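PDB 4TX3: peptide synthetase, module 7 from Actinoplanes teichomyceticus, which is a condensation-like domain from the teicoplanin peptide synthetase and probably recruits the cytochrome P450 enzymes that crosslink the peptide. Local coordinates for residues F342-P346 / H358-Q362; A305-P309 / L338-E343; A268-L272 / R438-L443. One frame throughout, in Å; residues are numbered along the deposited sequence.

Interaction 1: F342-P346 / H358-Q362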
loop_
_atom_site.group_PDB
_atom_site.type_symbol
_atom_site.label_atom_id
_atom_site.label_comp_id
_atom_site.label_asym_id
_atom_site.label_seq_id
_atom_site.Cartn_x
_atom_site.Cartn_y
_atom_site.Cartn_z
ATOM N N PHE B 342 4.809 25.985 -1.384
ATOM C CA PHE B 342 4.376 26.852 -0.303
ATOM C C PHE B 342 5.464 27.822 0.168
ATOM O O PHE B 342 5.177 28.964 0.515
ATOM C CB PHE B 342 3.911 26.010 0.878
ATOM C CG PHE B 342 3.789 26.785 2.144
ATOM C CD1 PHE B 342 2.676 27.589 2.369
ATOM C CD2 PHE B 342 4.797 26.741 3.102
ATOM C CE1 PHE B 342 2.559 28.324 3.525
ATOM C CE2 PHE B 342 4.678 27.465 4.257
ATOM C CZ PHE B 342 3.554 28.263 4.474
ATOM N N GLU B 343 6.706 27.348 0.192
ATOM C CA GLU B 343 7.819 28.077 0.792
ATOM C C GLU B 343 8.204 29.296 -0.050
ATOM O O GLU B 343 8.963 30.166 0.378
ATOM C CB GLU B 343 9.021 27.144 0.970
ATOM C CG GLU B 343 8.802 26.009 1.984
ATOM C CD GLU B 343 7.938 24.845 1.462
ATOM O OE1 GLU B 343 7.645 24.794 0.248
ATOM O OE2 GLU B 343 7.549 23.968 2.272
ATOM N N LYS B 344 7.650 29.347 -1.250
ATOM C CA LYS B 344 7.913 30.413 -2.193
ATOM C C LYS B 344 6.934 31.563 -1.958
ATOM O O LYS B 344 7.164 32.702 -2.378
ATOM C CB LYS B 344 7.792 29.864 -3.616
ATOM C CG LYS B 344 8.423 30.705 -4.664
ATOM C CD LYS B 344 9.931 30.654 -4.578
ATOM C CE LYS B 344 10.544 31.360 -5.798
ATOM N NZ LYS B 344 9.563 32.243 -6.515
ATOM N N ILE B 345 5.842 31.244 -1.268
ATOM C CA ILE B 345 4.735 32.170 -1.080
ATOM C C ILE B 345 5.025 33.354 -0.144
ATOM O O ILE B 345 4.554 34.453 -0.422
ATOM C CB ILE B 345 3.502 31.421 -0.583
ATOM C CG1 ILE B 345 2.865 30.663 -1.749
ATOM C CG2 ILE B 345 2.495 32.377 0.049
ATOM C CD1 ILE B 345 1.775 29.725 -1.332
ATOM N N PRO B 346 5.793 33.154 0.954
ATOM C CA PRO B 346 6.170 34.358 1.721
ATOM C C PRO B 346 6.792 35.487 0.878
ATOM O O PRO B 346 6.365 36.617 1.050
ATOM C CB PRO B 346 7.170 33.810 2.745
ATOM C CG PRO B 346 6.623 32.425 3.034
ATOM C CD PRO B 346 6.126 31.915 1.690
ATOM N N HIS B 358 5.663 30.656 12.181
ATOM C CA HIS B 358 5.397 30.062 10.876
ATOM C C HIS B 358 4.613 31.059 10.014
ATOM O O HIS B 358 3.591 31.590 10.450
ATOM C CB HIS B 358 4.630 28.746 11.025
ATOM C CG HIS B 358 4.599 27.919 9.777
ATOM N ND1 HIS B 358 3.496 27.851 8.956
ATOM C CD2 HIS B 358 5.536 27.122 9.212
ATOM C CE1 HIS B 358 3.756 27.056 7.932
ATOM N NE2 HIS B 358 4.989 26.604 8.066
ATOM N N PRO B 359 5.093 31.320 8.786
ATOM C CA PRO B 359 4.471 32.278 7.863
ATOM C C PRO B 359 3.111 31.804 7.314
ATOM O O PRO B 359 2.873 30.591 7.268
ATOM C CB PRO B 359 5.502 32.377 6.741
ATOM C CG PRO B 359 6.163 31.047 6.750
ATOM C CD PRO B 359 6.260 30.659 8.178
ATOM N N VAL B 360 2.255 32.751 6.911
ATOM C CA VAL B 360 0.930 32.481 6.339
ATOM C C VAL B 360 -0.051 31.826 7.316
ATOM O O VAL B 360 -1.153 32.332 7.494
ATOM C CB VAL B 360 1.004 31.582 5.084
ATOM C CG1 VAL B 360 -0.379 31.481 4.420
ATOM C CG2 VAL B 360 2.028 32.103 4.108
ATOM N N TYR B 361 0.313 30.696 7.923
ATOM C CA TYR B 361 -0.563 30.106 8.934
ATOM C C TYR B 361 0.185 29.557 10.135
ATOM O O TYR B 361 1.335 29.140 10.036
ATOM C CB TYR B 361 -1.453 29.005 8.331
ATOM C CG TYR B 361 -0.734 27.763 7.860
ATOM C CD1 TYR B 361 -0.189 27.693 6.581
ATOM C CD2 TYR B 361 -0.624 26.644 8.689
ATOM C CE1 TYR B 361 0.459 26.548 6.147
ATOM C CE2 TYR B 361 0.023 25.496 8.269
ATOM C CZ TYR B 361 0.562 25.453 6.994
ATOM O OH TYR B 361 1.202 24.305 6.571
ATOM N N GLN B 362 -0.499 29.565 11.276
ATOM C CA GLN B 362 0.078 29.157 12.542
ATOM C C GLN B 362 -0.743 28.012 13.160
ATOM O O GLN B 362 -0.349 27.416 14.177
ATOM C CB GLN B 362 0.162 30.357 13.494
ATOM C CG GLN B 362 1.048 31.502 13.002
ATOM C CD GLN B 362 0.385 32.349 11.927
ATOM O OE1 GLN B 362 -0.779 32.714 12.048
ATOM N NE2 GLN B 362 1.122 32.652 10.862
#
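Phe342 sets its CG anti to the backbone N (chi1 165°), which sends the ring toward the loop 358-362. His358 adopts the same kind of first torsion (-166°) and comes to meet it from the opposite direction. With Tyr361 the two rings form a buried aromatic cluster in the C-terminal lobe of this condensation-type fold. The Phe342 and His358 planes are nearly parallel (8°) but strongly offset, and they meet rim to rim, with Phe342 CZ 3.7 Å from His358 CE1. Tyr361 CE1 approaches Phe342 CE1 obliquely at 3.8 Å.

The loop packs round the outer end of the Phe342 ring, while Pro307 of strand 306-313 touches it too. Val360 CG2 comes to 3.9 Å from Phe342 CE1. The Pro359 carbonyl O lies at the ring edge, near its plane, 3.7 Å from Phe342 CZ. That same O accepts the backbone N-H of Tyr361, which closes a classic gamma turn with Val360 at its centre. Beside the cluster, Ile345 CG2 faces Val360 CG2, and Pro346 CG meets Pro359 CB at 3.9 Å, proline against proline.

No hydrogen bond crosses between the segments; two side-chain bonds brace the loop internally. Gln362 NE2 gives an almost straight bond to His358 O, at 2.7 Å. Outside the loop, Gln362 OE1 is bonded to Thr219 OG1. Leu397 packs on His358 and Tyr361, while Arg25 of helix 21-28 touches His358 and Pro359. The rotation of the imidazole is fixed by its own bond. His358 ND1 acts as the donor to Tyr361 O, 2.7 Å away, with the acceptor in the ring plane and the donor in the carbonyl plane.

Interaction 2: A305-P309 / L338-E343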
loop_
_atom_site.group_PDB
_atom_site.type_symbol
_atom_site.label_atom_id
_atom_site.label_comp_id
_atom_site.label_asym_id
_atom_site.label_seq_id
_atom_site.Cartn_x
_atom_site.Cartn_y
_atom_site.Cartn_z
ATOM N N ALA B 305 6.344 16.202 1.169
ATOM C CA ALA B 305 5.045 16.619 1.677
ATOM C C ALA B 305 4.942 18.139 1.557
ATOM O O ALA B 305 5.920 18.844 1.794
ATOM C CB ALA B 305 4.828 16.139 3.130
ATOM N N ARG B 306 3.770 18.636 1.174
ATOM C CA ARG B 306 3.614 20.052 0.789
ATOM C C ARG B 306 2.563 20.794 1.593
ATOM O O ARG B 306 1.383 20.403 1.591
ATOM C CB ARG B 306 3.243 20.127 -0.677
ATOM C CG ARG B 306 2.425 18.941 -1.049
ATOM C CD ARG B 306 2.451 18.651 -2.503
ATOM N NE ARG B 306 1.534 17.566 -2.753
ATOM C CZ ARG B 306 0.673 17.559 -3.754
ATOM N NH1 ARG B 306 0.627 18.602 -4.581
ATOM N NH2 ARG B 306 -0.159 16.528 -3.906
ATOM N N PRO B 307 2.982 21.869 2.282
ATOM C CA PRO B 307 2.055 22.757 2.995
ATOM C C PRO B 307 1.047 23.357 2.028
ATOM O O PRO B 307 1.351 23.570 0.857
ATOM C CB PRO B 307 2.966 23.836 3.583
ATOM C CG PRO B 307 4.319 23.197 3.642
ATOM C CD PRO B 307 4.379 22.300 2.433
ATOM N N PHE B 308 -0.151 23.605 2.533
ATOM C CA PHE B 308 -1.301 23.971 1.726
ATOM C C PHE B 308 -2.246 24.807 2.607
ATOM O O PHE B 308 -3.003 24.262 3.426
ATOM C CB PHE B 308 -1.989 22.709 1.189
ATOM C CG PHE B 308 -3.294 22.972 0.483
ATOM C CD1 PHE B 308 -3.357 23.872 -0.576
ATOM C CD2 PHE B 308 -4.458 22.317 0.879
ATOM C CE1 PHE B 308 -4.563 24.123 -1.238
ATOM C CE2 PHE B 308 -5.673 22.559 0.233
ATOM C CZ PHE B 308 -5.725 23.471 -0.830
ATOM N N PRO B 309 -2.169 26.140 2.469
ATOM C CA PRO B 309 -2.934 27.097 3.270
ATOM C C PRO B 309 -4.257 27.435 2.621
ATOM O O PRO B 309 -4.283 27.703 1.428
ATOM C CB PRO B 309 -2.024 28.320 3.296
ATOM C CG PRO B 309 -1.367 28.268 1.951
ATOM C CD PRO B 309 -1.158 26.814 1.642
ATOM N N LEU B 338 -1.122 23.980 -6.977
ATOM C CA LEU B 338 -0.191 23.422 -5.989
ATOM C C LEU B 338 1.235 23.212 -6.491
ATOM O O LEU B 338 2.084 22.743 -5.742
ATOM C CB LEU B 338 -0.723 22.096 -5.465
ATOM C CG LEU B 338 -2.030 22.183 -4.686
ATOM C CD1 LEU B 338 -2.328 20.838 -4.041
ATOM C CD2 LEU B 338 -1.944 23.309 -3.649
ATOM N N ASP B 339 1.503 23.557 -7.746
ATOM C CA ASP B 339 2.854 23.450 -8.299
ATOM C C ASP B 339 3.807 24.493 -7.695
ATOM O O ASP B 339 5.001 24.232 -7.558
ATOM C CB ASP B 339 2.814 23.578 -9.830
ATOM C CG ASP B 339 1.993 22.469 -10.486
ATOM O OD1 ASP B 339 2.531 21.356 -10.668
ATOM O OD2 ASP B 339 0.802 22.695 -10.808
ATOM N N VAL B 340 3.294 25.666 -7.326
ATOM C CA VAL B 340 4.102 26.585 -6.535
ATOM C C VAL B 340 4.381 25.962 -5.193
ATOM O O VAL B 340 3.447 25.558 -4.494
ATOM C CB VAL B 340 3.432 27.939 -6.230
ATOM C CG1 VAL B 340 4.498 28.963 -5.943
ATOM C CG2 VAL B 340 2.585 28.395 -7.333
ATOM N N PRO B 341 5.660 25.888 -4.815
ATOM C CA PRO B 341 5.928 25.446 -3.447
ATOM C C PRO B 341 5.384 26.471 -2.475
ATOM O O PRO B 341 5.467 27.677 -2.729
ATOM C CB PRO B 341 7.461 25.368 -3.378
ATOM C CG PRO B 341 7.918 25.407 -4.788
ATOM C CD PRO B 341 6.891 26.182 -5.558
ATOM N N PHE B 342 4.809 25.985 -1.384
ATOM C CA PHE B 342 4.376 26.852 -0.303
ATOM C C PHE B 342 5.464 27.822 0.168
ATOM O O PHE B 342 5.177 28.964 0.515
ATOM C CB PHE B 342 3.911 26.010 0.878
ATOM C CG PHE B 342 3.789 26.785 2.144
ATOM C CD1 PHE B 342 2.676 27.589 2.369
ATOM C CD2 PHE B 342 4.797 26.741 3.102
ATOM C CE1 PHE B 342 2.559 28.324 3.525
ATOM C CE2 PHE B 342 4.678 27.465 4.257
ATOM C CZ PHE B 342 3.554 28.263 4.474
ATOM N N GLU B 343 6.706 27.348 0.192
ATOM C CA GLU B 343 7.819 28.077 0.792
ATOM C C GLU B 343 8.204 29.296 -0.050
ATOM O O GLU B 343 8.963 30.166 0.378
ATOM C CB GLU B 343 9.021 27.144 0.970
ATOM C CG GLU B 343 8.802 26.009 1.984
ATOM C CD GLU B 343 7.938 24.845 1.462
ATOM O OE1 GLU B 343 7.645 24.794 0.248
ATOM O OE2 GLU B 343 7.549 23.968 2.272
HETATM O O HOH W 1 3.024 23.625 -1.415
#
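Pro307 against Phe342 is the centre of a mostly apolar contact, where the start of strand 306-313 meets the loop that leads into helix 345-348. The proline lies over one face of the phenylalanine ring. Its CB makes a CH-pi contact, 3.8 Å from the ring centroid and 29° off the normal. Pro309 CD approaches the same ring obliquely, at 4.0 Å from Phe342 CD1.

Leu338 holds the other end with its two branches. Its CG stands anti to the carbonyl carbon (chi1 -64°), which carries the branch toward Phe308. Its CD2 reaches Phe308 CD1 at 3.4 Å, while its CD1 lies 3.7 Å from Arg306 NH1. Arg306 NE has its hydrogen bond elsewhere, to Pro289 O. Glu343 bends at its second torsion, bringing OE2 to 3.6 Å from Pro307 CD. That carboxylate is salt-bridged to Arg22 of helix 21-28.

No direct hydrogen bond joins the segments. One water links them instead, donating to Pro307 O at 2.8 Å and accepting from Phe342 N at 3.0 Å. The contact thus rests on packing at two places, Pro307 on Phe342 and Leu338 on Phe308 and beside Arg306, while the water serves two backbone groups.

Interaction 3: A268-L272 / R438-L443; sequences ALAML and RLVRVL
Leu272 and Ala268 of helix 261-278 pack against Leu439, Val442 and Leu443 of helix 429-448. The short helix segments pass at 9.4 Å between axes, with their directions 119° apart. Leu272 has its CG anti to the backbone N (chi1 178°), and its two methyls fork over the other helix. CD1 meets Val442 CG2 at 3.9 Å and also Arg438 CB, while CD2 lies 3.6 Å from Leu439 CA. Leu439 has a similar first torsion (174°), but its CD1 reaches Leu269 CA at 4.0 Å, against the main chain.

The CA atoms of Ala268 and Leu443 are 6.3 Å apart. Ala268 CB is 3.7 Å from Leu443 CD2 and 3.9 Å from Val442 CG1. Val442 CG1, anti to the backbone N, meets Ala268, and CG2, anti to the carbonyl carbon, meets Leu272. Arg438 adds only the root of its chain. Its guanidinium leads away, with NE bonded to Ile459 O and NH1 to Tyr276 OH. The pair packs on the sheets of the lobe: Phe401 of strand 399-407 touches Leu269 and Leu439, Ile284 of strand 281-288 touches Leu269, and helix 320-334 meets Met271.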
loop_
_atom_site.group_PDB
_atom_site.type_symbol
_atom_site.label_atom_id
_atom_site.label_comp_id
_atom_site.label_asym_id
_atom_site.label_seq_id
_atom_site.Cartn_x
_atom_site.Cartn_y
_atom_site.Cartn_z
ATOM N N ALA B 268 -15.493 23.434 11.193
ATOM C CA ALA B 268 -15.749 23.477 12.622
ATOM C C ALA B 268 -14.631 24.183 13.403
ATOM O O ALA B 268 -14.901 25.040 14.250
ATOM C CB ALA B 268 -15.952 22.055 13.145
ATOM N N LEU B 269 -13.383 23.825 13.109
ATOM C CA LEU B 269 -12.226 24.462 13.743
ATOM C C LEU B 269 -12.175 25.971 13.458
ATOM O O LEU B 269 -11.841 26.770 14.348
ATOM C CB LEU B 269 -10.926 23.803 13.275
ATOM C CG LEU B 269 -9.622 24.445 13.765
ATOM C CD1 LEU B 269 -9.475 24.370 15.268
ATOM C CD2 LEU B 269 -8.419 23.818 13.078
ATOM N N ALA B 270 -12.508 26.358 12.224
ATOM C CA ALA B 270 -12.516 27.770 11.862
ATOM C C ALA B 270 -13.581 28.507 12.684
ATOM O O ALA B 270 -13.363 29.637 13.128
ATOM C CB ALA B 270 -12.757 27.956 10.345
ATOM N N MET B 271 -14.732 27.870 12.895
ATOM C CA MET B 271 -15.775 28.476 13.718
ATOM C C MET B 271 -15.295 28.596 15.157
ATOM O O MET B 271 -15.619 29.563 15.856
ATOM C CB MET B 271 -17.068 27.662 13.676
ATOM C CG MET B 271 -17.812 27.771 12.373
ATOM S SD MET B 271 -19.111 26.525 12.289
ATOM C CE MET B 271 -20.570 27.468 12.765
ATOM N N LEU B 272 -14.520 27.612 15.598
ATOM C CA LEU B 272 -14.025 27.623 16.963
ATOM C C LEU B 272 -13.053 28.765 17.162
ATOM O O LEU B 272 -13.093 29.447 18.183
ATOM C CB LEU B 272 -13.367 26.293 17.318
ATOM C CG LEU B 272 -12.744 26.170 18.710
ATOM C CD1 LEU B 272 -13.767 26.404 19.826
ATOM C CD2 LEU B 272 -12.089 24.823 18.862
ATOM N N ARG B 438 -12.961 21.832 23.483
ATOM C CA ARG B 438 -13.932 22.687 22.801
ATOM C C ARG B 438 -14.122 22.271 21.335
ATOM O O ARG B 438 -15.245 22.301 20.813
ATOM C CB ARG B 438 -13.519 24.152 22.917
ATOM C CG ARG B 438 -14.043 24.747 24.197
ATOM C CD ARG B 438 -13.283 25.958 24.667
ATOM N NE ARG B 438 -13.869 26.463 25.905
ATOM C CZ ARG B 438 -13.266 27.314 26.734
ATOM N NH1 ARG B 438 -12.043 27.762 26.465
ATOM N NH2 ARG B 438 -13.883 27.717 27.838
ATOM N N LEU B 439 -13.047 21.835 20.682
ATOM C CA LEU B 439 -13.172 21.391 19.302
ATOM C C LEU B 439 -14.090 20.176 19.243
ATOM O O LEU B 439 -14.935 20.077 18.339
ATOM C CB LEU B 439 -11.804 21.088 18.671
ATOM C CG LEU B 439 -11.923 20.490 17.260
ATOM C CD1 LEU B 439 -12.625 21.433 16.269
ATOM C CD2 LEU B 439 -10.571 20.063 16.718
ATOM N N VAL B 440 -13.960 19.268 20.214
ATOM C CA VAL B 440 -14.870 18.116 20.286
ATOM C C VAL B 440 -16.317 18.570 20.500
ATOM O O VAL B 440 -17.242 18.065 19.854
ATOM C CB VAL B 440 -14.465 17.126 21.411
ATOM C CG1 VAL B 440 -15.500 16.016 21.552
ATOM C CG2 VAL B 440 -13.085 16.538 21.135
ATOM N N ARG B 441 -16.505 19.545 21.392
ATOM C CA ARG B 441 -17.843 20.074 21.650
ATOM C C ARG B 441 -18.443 20.727 20.415
ATOM O O ARG B 441 -19.612 20.479 20.091
ATOM C CB ARG B 441 -17.816 21.055 22.820
ATOM C CG ARG B 441 -17.476 20.358 24.137
ATOM C CD ARG B 441 -18.439 20.701 25.276
ATOM N NE ARG B 441 -19.861 20.673 24.913
ATOM C CZ ARG B 441 -20.711 21.672 25.179
ATOM N NH1 ARG B 441 -20.275 22.781 25.794
ATOM N NH2 ARG B 441 -21.994 21.575 24.824
ATOM N N VAL B 442 -17.648 21.530 19.709
ATOM C CA VAL B 442 -18.138 22.159 18.489
ATOM C C VAL B 442 -18.541 21.094 17.492
ATOM O O VAL B 442 -19.604 21.175 16.886
ATOM C CB VAL B 442 -17.081 23.104 17.850
ATOM C CG1 VAL B 442 -17.475 23.486 16.429
ATOM C CG2 VAL B 442 -16.881 24.323 18.709
ATOM N N LEU B 443 -17.699 20.082 17.338
ATOM C CA LEU B 443 -18.013 18.980 16.423
ATOM C C LEU B 443 -19.296 18.225 16.821
ATOM O O LEU B 443 -20.098 17.866 15.953
ATOM C CB LEU B 443 -16.831 18.017 16.326
ATOM C CG LEU B 443 -15.688 18.645 15.513
ATOM C CD1 LEU B 443 -14.365 18.068 15.911
ATOM C CD2 LEU B 443 -15.922 18.477 14.019
#

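Overall arrangement
From the N terminus, the first contact segment is 268-272 on helix 261-278, which opens interaction 3. Strand 306-313 follows and starts interaction 2, which closes its loop at 338-343. Interaction 1 begins at the end of that same stretch, sharing Phe342 and Glu343, and closes at 358-362, just before strand 363-369. Interaction 3 closes last, on helix 429-448, so both other loops lie within its span. Interactions 1 and 2 have centres about 9 Å apart and touch directly, Tyr361 OH lying 3.5 Å from Pro307 CB. Together they tie two loops to strand 306-313. Interaction 3 is separate, about 24 Å and 26 Å from them between centres, and joins two helices.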